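Local coordinates for protein type II secretion ATPase XpsE (Xanthomonas campestris, PDB 2D28) that belongs to the ATPase family of type II secretion systems and is represented here by its N-terminal domain, at residues A[94-99]-A[106-111]; A[100-105]-A[129-134]. The protein carries 1 engineered substitution. One frame throughout, in Å; residues are numbered along the deposited sequence.

Interaction 1. Residues A[94-99]-A[106-111]; sequences FHLCPV and LDLWIA
P98 and L108 lie side by side across the strand pair and point the same way. CG of P98 is 4.0 Å from CD1 of L108. That methyl also tucks in 3.6 Å from the peptide nitrogen of P98. With CG anti to the backbone N (chi1 -173°), the L108 branch reaches the P98 side and leans over the neighbouring strand. L96 and I110 form the next pair on this face, again side by side, with CD2 of L96 at 4.2 Å from CD1 of I110. L96 also crosses L108 at a slant, methyl to methyl. Helix 116-126 packs on the L96-I110 end of this face, V122 on L96 and I119 on I110.

The two segments are the arms of an antiparallel beta hairpin within the MshEN domain. L96-I110 and P98-L108 are non-hydrogen-bonded pairs; C97-W109 is the hydrogen-bonded pair between them. C97 N donates to W109 O at 2.9 Å, and W109 N returns a bond to C97 O. At one end V99 N bonds D107 O at 2.8 Å. At the other, A111 N reaches H95 O.

The face bearing C97 and W109 turns to helix 137-147. V99 sets CG1 obliquely against W109, 4.1 Å from CB of W109. The side chains of V99 and D107 cross at about a right angle, with CG2 of V99 3.8 Å from CB of D107. I140 and L143 of that helix touch the W109 side chain, and NE1 of W109 is bonded to V67 O. The imidazole of H95 bonds D141.

Interaction 2. Residues A[100-105]-A[129-134]; sequences GERDGR and PLLLHV
The guanidinium of R105 has one face covered by L131, whose CD1 sits over its centre, 3.7 Å above the plane. Its edge meets the main-chain oxygen of L130. NH2 of R105 donates to L130 O at 2.8 Å, with the acceptor 19° out of the guanidinium plane. A weak second bond runs to the same oxygen from NE of R105. The R105 chain bends at chi3 (72°), which carries the flat end across to strand 130-134 and this carbonyl.

The guanidinium of R102 is met less squarely. NH2 of R102 is 3.6 Å from CD2 of L131, at an oblique angle. The same nitrogen approaches the edge of the H133 ring, 4.0 Å from NE2, and the two planes are 44° apart. L131 therefore meets both arginines, one through each methyl.

R102 to R105 form a type I' beta turn, the tight turn that closes the hairpin of strands 96-102 and 105-110. At its G104 the carbonyl oxygen lies 3.1 Å from CG of P129. Backbone bonds join P129 and L131 to L106, just beyond the turn.

The contact is at the surface. R102 is salt-bridged to D107 through NE. R105 gives two N-H groups to one carbonyl, and its charge might modestly polarise that peptide. Any effect of R102 on H133 would be offset at least in part by the D107 carboxylate.

In the fold
Both interactions belong to one three-stranded mixed sheet in the MshEN domain, and their centres are 9 Å apart. Strand 105-110 is in the middle, antiparallel to 96-102 and parallel to 130-134. Interaction 1 is the body of the hairpin. Interaction 2 is at its turn end, where the hairpin meets the other outer strand. Along the chain the segments alternate: 94-99, 100-105, 106-111, then 129-134 after helix 116-126, the crossover that links the two parallel strands. D107 of interaction 1 is in contact with R102 and H133 of interaction 2. Interaction 1 is buried, and interaction 2 lies at the surface by the turn.

Interaction 1. Residues A[94-99]-A[106-111]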
loop_
_atom_site.group_PDB
_atom_site.type_symbol
_atom_site.label_atom_id
_atom_site.label_comp_id
_atom_site.label_asym_id
_atom_site.label_seq_id
_atom_site.Cartn_x
_atom_site.Cartn_y
_atom_site.Cartn_z
ATOM N N PHE A 94 7.243 2.878 -4.830
ATOM C CA PHE A 94 6.474 1.796 -4.155
ATOM C C PHE A 94 5.193 2.307 -3.459
ATOM O O PHE A 94 4.349 1.463 -2.953
ATOM C CB PHE A 94 7.413 1.053 -3.207
ATOM C CG PHE A 94 8.384 0.143 -3.948
ATOM C CD1 PHE A 94 7.951 -1.107 -4.472
ATOM C CD2 PHE A 94 9.651 0.571 -4.214
ATOM C CE1 PHE A 94 8.854 -1.905 -5.182
ATOM C CE2 PHE A 94 10.540 -0.227 -4.989
ATOM C CZ PHE A 94 10.127 -1.468 -5.442
ATOM N N HIS A 95 5.072 3.644 -3.382
ATOM C CA HIS A 95 3.943 4.355 -2.741
ATOM C C HIS A 95 3.829 3.915 -1.308
ATOM O O HIS A 95 2.833 3.297 -0.888
ATOM C CB HIS A 95 2.608 4.095 -3.456
ATOM C CG HIS A 95 2.639 4.394 -4.922
ATOM N ND1 HIS A 95 2.466 5.665 -5.435
ATOM C CD2 HIS A 95 3.004 3.608 -5.966
ATOM C CE1 HIS A 95 2.634 5.619 -6.759
ATOM N NE2 HIS A 95 2.951 4.380 -7.099
ATOM N N LEU A 96 4.881 4.139 -0.530
ATOM C CA LEU A 96 4.812 3.818 0.891
ATOM C C LEU A 96 5.738 4.862 1.568
ATOM O O LEU A 96 6.536 5.530 0.894
ATOM C CB LEU A 96 5.333 2.424 1.128
ATOM C CG LEU A 96 6.610 1.948 0.465
ATOM C CD1 LEU A 96 7.831 2.414 1.226
ATOM C CD2 LEU A 96 6.672 0.415 0.419
ATOM N N CYS A 97 5.586 5.042 2.851
ATOM C CA CYS A 97 6.180 6.174 3.570
ATOM C C CYS A 97 6.341 5.910 5.071
ATOM O O CYS A 97 5.371 5.600 5.730
ATOM C CB CYS A 97 5.303 7.419 3.380
ATOM S SG CYS A 97 6.226 8.931 3.929
ATOM N N PRO A 98 7.547 5.979 5.624
ATOM C CA PRO A 98 7.689 5.869 7.052
ATOM C C PRO A 98 7.006 7.080 7.721
ATOM O O PRO A 98 7.236 8.251 7.295
ATOM C CB PRO A 98 9.196 5.901 7.248
ATOM C CG PRO A 98 9.719 5.490 5.946
ATOM C CD PRO A 98 8.848 6.184 4.958
ATOM N N VAL A 99 6.205 6.821 8.744
ATOM C CA VAL A 99 5.445 7.903 9.422
ATOM C C VAL A 99 5.697 8.051 10.915
ATOM O O VAL A 99 5.157 8.994 11.547
ATOM C CB VAL A 99 3.937 7.855 9.146
ATOM C CG1 VAL A 99 3.701 8.081 7.694
ATOM C CG2 VAL A 99 3.283 6.516 9.567
ATOM N N LEU A 106 8.918 0.569 13.232
ATOM C CA LEU A 106 8.707 1.607 12.241
ATOM C C LEU A 106 7.301 1.547 11.686
ATOM O O LEU A 106 6.914 0.544 11.051
ATOM C CB LEU A 106 9.761 1.443 11.115
ATOM C CG LEU A 106 9.769 2.585 10.109
ATOM C CD1 LEU A 106 10.436 3.856 10.777
ATOM C CD2 LEU A 106 10.543 2.114 8.893
ATOM N N ASP A 107 6.534 2.634 11.879
ATOM C CA ASP A 107 5.242 2.763 11.306
ATOM C C ASP A 107 5.386 3.078 9.813
ATOM O O ASP A 107 6.004 4.096 9.443
ATOM C CB ASP A 107 4.378 3.789 11.977
ATOM C CG ASP A 107 4.050 3.455 13.397
ATOM O OD1 ASP A 107 3.504 2.361 13.681
ATOM O OD2 ASP A 107 4.327 4.228 14.327
ATOM N N LEU A 108 4.848 2.206 8.965
ATOM C CA LEU A 108 4.928 2.396 7.523
ATOM C C LEU A 108 3.554 2.435 6.934
ATOM O O LEU A 108 2.802 1.447 6.970
ATOM C CB LEU A 108 5.747 1.261 6.906
ATOM C CG LEU A 108 6.076 1.397 5.424
ATOM C CD1 LEU A 108 7.194 2.405 5.327
ATOM C CD2 LEU A 108 6.475 0.081 4.717
ATOM N N TRP A 109 3.248 3.558 6.320
ATOM C CA TRP A 109 2.039 3.746 5.576
ATOM C C TRP A 109 2.234 3.151 4.173
ATOM O O TRP A 109 3.173 3.561 3.438
ATOM C CB TRP A 109 1.793 5.245 5.503
ATOM C CG TRP A 109 0.414 5.705 5.387
ATOM C CD1 TRP A 109 -0.747 4.949 5.567
ATOM C CD2 TRP A 109 -0.038 7.026 5.051
ATOM N NE1 TRP A 109 -1.841 5.738 5.375
ATOM C CE2 TRP A 109 -1.436 7.007 5.055
ATOM C CE3 TRP A 109 0.603 8.202 4.653
ATOM C CZ2 TRP A 109 -2.203 8.127 4.730
ATOM C CZ3 TRP A 109 -0.171 9.317 4.365
ATOM C CH2 TRP A 109 -1.554 9.256 4.377
ATOM N N ILE A 110 1.340 2.254 3.750
ATOM C CA ILE A 110 1.610 1.489 2.543
ATOM C C ILE A 110 0.365 1.347 1.706
ATOM O O ILE A 110 -0.763 1.083 2.275
ATOM C CB ILE A 110 2.253 0.097 2.964
ATOM C CG1 ILE A 110 2.626 -0.750 1.781
ATOM C CG2 ILE A 110 1.285 -0.657 3.900
ATOM C CD1 ILE A 110 3.557 -1.853 2.069
ATOM N N ALA A 111 0.503 1.564 0.399
ATOM C CA ALA A 111 -0.638 1.417 -0.537
ATOM C C ALA A 111 -0.985 -0.009 -0.896
ATOM O O ALA A 111 -2.203 -0.365 -1.041
ATOM C CB ALA A 111 -0.472 2.287 -1.821
#

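Interaction 2. Residues A[100-105]-A[129-134]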
loop_
_atom_site.group_PDB
_atom_site.type_symbol
_atom_site.label_atom_id
_atom_site.label_comp_id
_atom_site.label_asym_id
_atom_site.label_seq_id
_atom_site.Cartn_x
_atom_site.Cartn_y
_atom_site.Cartn_z
ATOM N N GLY A 100 6.496 7.161 11.481
ATOM C CA GLY A 100 6.797 7.225 12.893
ATOM C C GLY A 100 7.532 5.984 13.324
ATOM O O GLY A 100 7.560 5.035 12.619
ATOM N N GLU A 101 8.072 6.016 14.530
ATOM C CA GLU A 101 8.754 4.905 15.132
ATOM C C GLU A 101 8.275 4.837 16.595
ATOM O O GLU A 101 8.381 5.848 17.314
ATOM C CB GLU A 101 10.245 5.160 15.048
ATOM C CG GLU A 101 11.047 4.100 14.355
ATOM C CD GLU A 101 12.552 4.399 14.259
ATOM O OE1 GLU A 101 13.355 3.492 14.545
ATOM O OE2 GLU A 101 12.947 5.527 13.893
ATOM N N ARG A 102 7.666 3.724 16.993
ATOM C CA ARG A 102 7.075 3.555 18.338
ATOM C C ARG A 102 7.261 2.087 18.824
ATOM O O ARG A 102 7.069 1.102 18.070
ATOM C CB ARG A 102 5.593 3.902 18.377
ATOM C CG ARG A 102 5.151 5.281 17.847
ATOM C CD ARG A 102 3.609 5.414 17.641
ATOM N NE ARG A 102 3.080 4.412 16.688
ATOM C CZ ARG A 102 1.956 3.735 16.810
ATOM N NH1 ARG A 102 1.149 3.899 17.848
ATOM N NH2 ARG A 102 1.617 2.861 15.881
ATOM N N ASP A 103 7.629 1.946 20.105
ATOM C CA ASP A 103 7.934 0.654 20.737
ATOM C C ASP A 103 8.829 -0.238 19.883
ATOM O O ASP A 103 8.634 -1.442 19.791
ATOM C CB ASP A 103 6.678 -0.089 21.179
ATOM C CG ASP A 103 5.951 0.619 22.335
ATOM O OD1 ASP A 103 6.586 1.454 23.007
ATOM O OD2 ASP A 103 4.736 0.441 22.564
ATOM N N GLY A 104 9.850 0.367 19.290
ATOM C CA GLY A 104 10.806 -0.371 18.534
ATOM C C GLY A 104 10.372 -0.842 17.153
ATOM O O GLY A 104 11.080 -1.642 16.497
ATOM N N ARG A 105 9.234 -0.344 16.697
ATOM C CA ARG A 105 8.782 -0.566 15.332
ATOM C C ARG A 105 8.605 0.705 14.495
ATOM O O ARG A 105 8.142 1.754 14.945
ATOM C CB ARG A 105 7.486 -1.357 15.336
ATOM C CG ARG A 105 7.557 -2.622 16.185
ATOM C CD ARG A 105 6.269 -3.473 16.173
ATOM N NE ARG A 105 6.026 -4.179 14.929
ATOM C CZ ARG A 105 5.180 -5.210 14.804
ATOM N NH1 ARG A 105 4.500 -5.596 15.830
ATOM N NH2 ARG A 105 5.046 -5.863 13.651
ATOM N N PRO A 129 11.969 -3.494 12.486
ATOM C CA PRO A 129 10.679 -4.184 12.439
ATOM C C PRO A 129 9.593 -3.166 12.059
ATOM O O PRO A 129 9.679 -2.009 12.435
ATOM C CB PRO A 129 10.520 -4.801 13.812
ATOM C CG PRO A 129 11.526 -4.187 14.721
ATOM C CD PRO A 129 12.544 -3.428 13.846
ATOM N N LEU A 130 8.678 -3.565 11.180
ATOM C CA LEU A 130 7.650 -2.692 10.638
ATOM C C LEU A 130 6.319 -2.921 11.315
ATOM O O LEU A 130 6.004 -4.071 11.692
ATOM C CB LEU A 130 7.444 -2.995 9.136
ATOM C CG LEU A 130 8.761 -2.999 8.278
ATOM C CD1 LEU A 130 8.455 -3.190 6.815
ATOM C CD2 LEU A 130 9.536 -1.701 8.401
ATOM N N LEU A 131 5.526 -1.852 11.369
ATOM C CA LEU A 131 4.095 -1.939 11.620
ATOM C C LEU A 131 3.424 -1.301 10.409
ATOM O O LEU A 131 3.634 -0.150 10.120
ATOM C CB LEU A 131 3.711 -1.205 12.912
ATOM C CG LEU A 131 2.372 -1.501 13.595
ATOM C CD1 LEU A 131 2.278 -2.941 14.091
ATOM C CD2 LEU A 131 2.194 -0.546 14.745
ATOM N N LEU A 132 2.656 -2.103 9.673
ATOM C CA LEU A 132 2.047 -1.681 8.448
ATOM C C LEU A 132 0.692 -1.024 8.667
ATOM O O LEU A 132 -0.121 -1.510 9.410
ATOM C CB LEU A 132 1.875 -2.852 7.491
ATOM C CG LEU A 132 3.209 -3.509 7.044
ATOM C CD1 LEU A 132 2.888 -4.720 6.155
ATOM C CD2 LEU A 132 4.081 -2.439 6.393
ATOM N N HIS A 133 0.475 0.110 7.992
ATOM C CA HIS A 133 -0.801 0.807 8.013
ATOM C C HIS A 133 -1.221 1.113 6.593
ATOM O O HIS A 133 -0.417 1.676 5.805
ATOM C CB HIS A 133 -0.627 2.129 8.745
ATOM C CG HIS A 133 -0.103 2.005 10.144
ATOM N ND1 HIS A 133 1.183 2.323 10.491
ATOM C CD2 HIS A 133 -0.732 1.732 11.304
ATOM C CE1 HIS A 133 1.348 2.130 11.797
ATOM N NE2 HIS A 133 0.206 1.722 12.300
ATOM N N VAL A 134 -2.416 0.708 6.214
ATOM C CA VAL A 134 -2.850 0.865 4.828
ATOM C C VAL A 134 -3.361 2.325 4.645
ATOM O O VAL A 134 -4.074 2.907 5.498
ATOM C CB VAL A 134 -3.959 -0.150 4.443
ATOM C CG1 VAL A 134 -4.360 -0.052 2.948
ATOM C CG2 VAL A 134 -3.590 -1.609 4.905
#